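Actin-binding protein, cofilin/tropomyosin family protein, putative (Entamoeba histolytica, PDB 4LIZ) binds actin filaments and stabilizes them, and may thereby contribute to phagocytosis and pseudopod formation. Local coordinates at residues 51-55 / 121-125. Sequence-based numbering, arbitrary orientation.
Sequences VKAAL and LDDLV
Lys52 NZ donates to the carbonyl of Leu124, 2.8 Å from NZ to O, and also to a water, so two hydrogen bonds grip the ammonium. In this ADF-homology fold the pair joins helix 48-54 to the loop between strand 114-118 and helix 126-137, two elements that lie on the same face of the mixed sheet. The first bond is almost straight at its acceptor: the C=O...NZ angle is 178°, placing nitrogen nearly head-on to the carbonyl. The water accepts from Lys52 NZ at 2.9 Å and donates to Leu121 O at 3.0 Å, which ties the lysine to a second carbonyl of the loop; a weak, long ion pair with Glu49 adds to its surroundings. A single bend in the lysine chain, chi3 72° with chi2 and chi4 extended, directs NZ to this place. Its methylenes run alongside Leu124 in the opposite sense, Lys52 CD lying 4.0 Å from Leu124 CB, while the branch CD2 of Leu121 packs 4.1 Å from Lys52 CB. Leu121 O also accepts the backbone N-H of Leu124, closing the 3-10 turn, so this oxygen takes both a backbone and a water hydrogen bond. Beneath the polar bridge the contact is apolar and buried: Leu55 touches Val28 and Trp84, Leu124 touches Ile82 and Ala118, and all four belong to sheet strands. The two leucines reach toward each other from opposite segments and meet tip to tip, Leu55 CD1 to Leu124 CD1, at 3.6 Å.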
ATOM      1  N   VAL A  51      -3.747   6.220  -5.560  1.00 12.97           N
ATOM      2  CA  VAL A  51      -3.073   4.956  -5.554  1.00 12.15           C
ATOM      3  C   VAL A  51      -3.504   4.124  -6.766  1.00 11.65           C
ATOM      4  O   VAL A  51      -2.715   3.600  -7.449  1.00 12.66           O
ATOM      5  CB  VAL A  51      -3.424   4.210  -4.231  1.00 11.96           C
ATOM      6  CG1 VAL A  51      -3.141   2.714  -4.273  1.00 12.28           C
ATOM      7  CG2 VAL A  51      -2.749   4.850  -3.040  1.00 12.60           C
ATOM      8  N   LYS A  52      -4.804   4.077  -7.001  1.00 13.10           N
ATOM      9  CA  LYS A  52      -5.328   3.235  -8.063  1.00 13.33           C
ATOM     10  C   LYS A  52      -4.786   3.703  -9.394  1.00 13.84           C
ATOM     11  O   LYS A  52      -4.451   2.912 -10.182  1.00 15.77           O
ATOM     12  CB  LYS A  52      -6.859   3.185  -8.050  1.00 13.07           C
ATOM     13  CG  LYS A  52      -7.436   2.294  -6.972  1.00 13.89           C
ATOM     14  CD  LYS A  52      -8.936   2.440  -6.819  1.00 16.13           C
ATOM     15  CE  LYS A  52      -9.686   1.831  -7.977  1.00 19.34           C
ATOM     16  NZ  LYS A  52     -11.119   2.002  -7.664  1.00 27.78           N
ATOM     17  N   ALA A  53      -4.682   5.013  -9.574  1.00 12.99           N
ATOM     18  CA  ALA A  53      -4.114   5.508 -10.786  1.00 14.69           C
ATOM     19  C   ALA A  53      -2.721   5.123 -11.120  1.00 14.50           C
ATOM     20  O   ALA A  53      -2.272   5.080 -12.261  1.00 17.80           O
ATOM     21  CB  ALA A  53      -4.222   7.043 -10.787  1.00 16.74           C
ATOM     22  N   ALA A  54      -1.950   4.825 -10.062  1.00 12.98           N
ATOM     23  CA  ALA A  54      -0.592   4.388 -10.156  1.00 13.06           C
ATOM     24  C   ALA A  54      -0.346   2.874 -10.278  1.00 12.42           C
ATOM     25  O   ALA A  54       0.782   2.486 -10.591  1.00 14.53           O
ATOM     26  CB  ALA A  54       0.247   4.935  -8.960  1.00 14.24           C
ATOM     27  N   LEU A  55      -1.411   2.102 -10.055  1.00 13.69           N
ATOM     28  CA  LEU A  55      -1.274   0.643 -10.108  1.00 13.53           C
ATOM     29  C   LEU A  55      -1.300   0.134 -11.558  1.00 15.85           C
ATOM     30  O   LEU A  55      -2.282   0.490 -12.222  1.00 20.30           O
ATOM     31  CB  LEU A  55      -2.319  -0.001  -9.265  1.00 14.93           C
ATOM     32  CG  LEU A  55      -2.217   0.266  -7.770  1.00 14.27           C
ATOM     33  CD1 LEU A  55      -3.396  -0.327  -6.971  1.00 16.55           C
ATOM     34  CD2 LEU A  55      -0.939  -0.235  -7.192  1.00 13.42           C
ATOM     35  N   LEU A 121      -8.409  -3.568 -10.285  1.00 17.86           N
ATOM     36  CA  LEU A 121      -8.937  -2.361  -9.703  1.00 16.33           C
ATOM     37  C   LEU A 121     -10.311  -2.550  -9.066  1.00 17.12           C
ATOM     38  O   LEU A 121     -10.614  -1.844  -8.186  1.00 18.36           O
ATOM     39  CB  LEU A 121      -8.897  -1.166 -10.674  1.00 18.83           C
ATOM     40  CG  LEU A 121      -7.516  -0.756 -11.156  1.00 18.08           C
ATOM     41  CD1 LEU A 121      -7.598   0.356 -12.167  1.00 25.94           C
ATOM     42  CD2 LEU A 121      -6.558  -0.361 -10.039  1.00 19.74           C
ATOM     43  N   ASP A 122     -11.082  -3.517  -9.517  1.00 16.64           N
ATOM     44  CA  ASP A 122     -12.334  -3.805  -8.901  1.00 21.04           C
ATOM     45  C   ASP A 122     -12.204  -4.316  -7.494  1.00 16.87           C
ATOM     46  O   ASP A 122     -13.158  -4.388  -6.843  1.00 19.80           O
ATOM     47  CB  ASP A 122     -13.129  -4.835  -9.730  1.00 25.41           C
ATOM     48  CG  ASP A 122     -13.505  -4.335 -11.149  1.00 42.09           C
ATOM     49  OD1 ASP A 122     -13.732  -3.151 -11.352  1.00 43.20           O
ATOM     50  OD2 ASP A 122     -13.618  -5.159 -12.066  1.00 47.33           O
ATOM     51  N   ASP A 123     -11.012  -4.742  -7.087  1.00 14.86           N
ATOM     52  CA  ASP A 123     -10.788  -5.207  -5.749  1.00 14.94           C
ATOM     53  C   ASP A 123     -10.672  -4.044  -4.775  1.00 13.81           C
ATOM     54  O   ASP A 123     -10.614  -4.253  -3.625  1.00 15.45           O
ATOM     55  CB  ASP A 123      -9.481  -6.031  -5.644  1.00 15.15           C
ATOM     56  CG  ASP A 123      -9.548  -7.372  -6.354  1.00 17.88           C
ATOM     57  OD1 ASP A 123     -10.653  -7.899  -6.454  1.00 22.85           O
ATOM     58  OD2 ASP A 123      -8.539  -7.840  -6.803  1.00 18.51           O
ATOM     59  N   LEU A 124     -10.542  -2.828  -5.299  1.00 13.84           N
ATOM     60  CA  LEU A 124     -10.221  -1.663  -4.487  1.00 13.13           C
ATOM     61  C   LEU A 124     -11.281  -0.578  -4.654  1.00 12.78           C
ATOM     62  O   LEU A 124     -11.252   0.179  -5.577  1.00 13.76           O
ATOM     63  CB  LEU A 124      -8.835  -1.109  -4.887  1.00 13.52           C
ATOM     64  CG  LEU A 124      -7.646  -2.070  -4.722  1.00 13.22           C
ATOM     65  CD1 LEU A 124      -6.427  -1.463  -5.381  1.00 13.56           C
ATOM     66  CD2 LEU A 124      -7.393  -2.337  -3.251  1.00 14.06           C
ATOM     67  N   VAL A 125     -12.166  -0.535  -3.691  1.00 12.24           N
ATOM     68  CA  VAL A 125     -13.418   0.275  -3.791  1.00 12.53           C
ATOM     69  C   VAL A 125     -13.529   1.009  -2.540  1.00 12.58           C
ATOM     70  O   VAL A 125     -13.645   0.477  -1.431  1.00 12.48           O
ATOM     71  CB  VAL A 125     -14.647  -0.603  -4.100  1.00 12.06           C
ATOM     72  CG1 VAL A 125     -15.952   0.234  -4.119  1.00 14.00           C
ATOM     73  CG2 VAL A 125     -14.462  -1.373  -5.321  1.00 14.06           C
TER
HETATM   74  O   HOH W   1     -12.967  -0.084  -8.561  1.00 33.12           O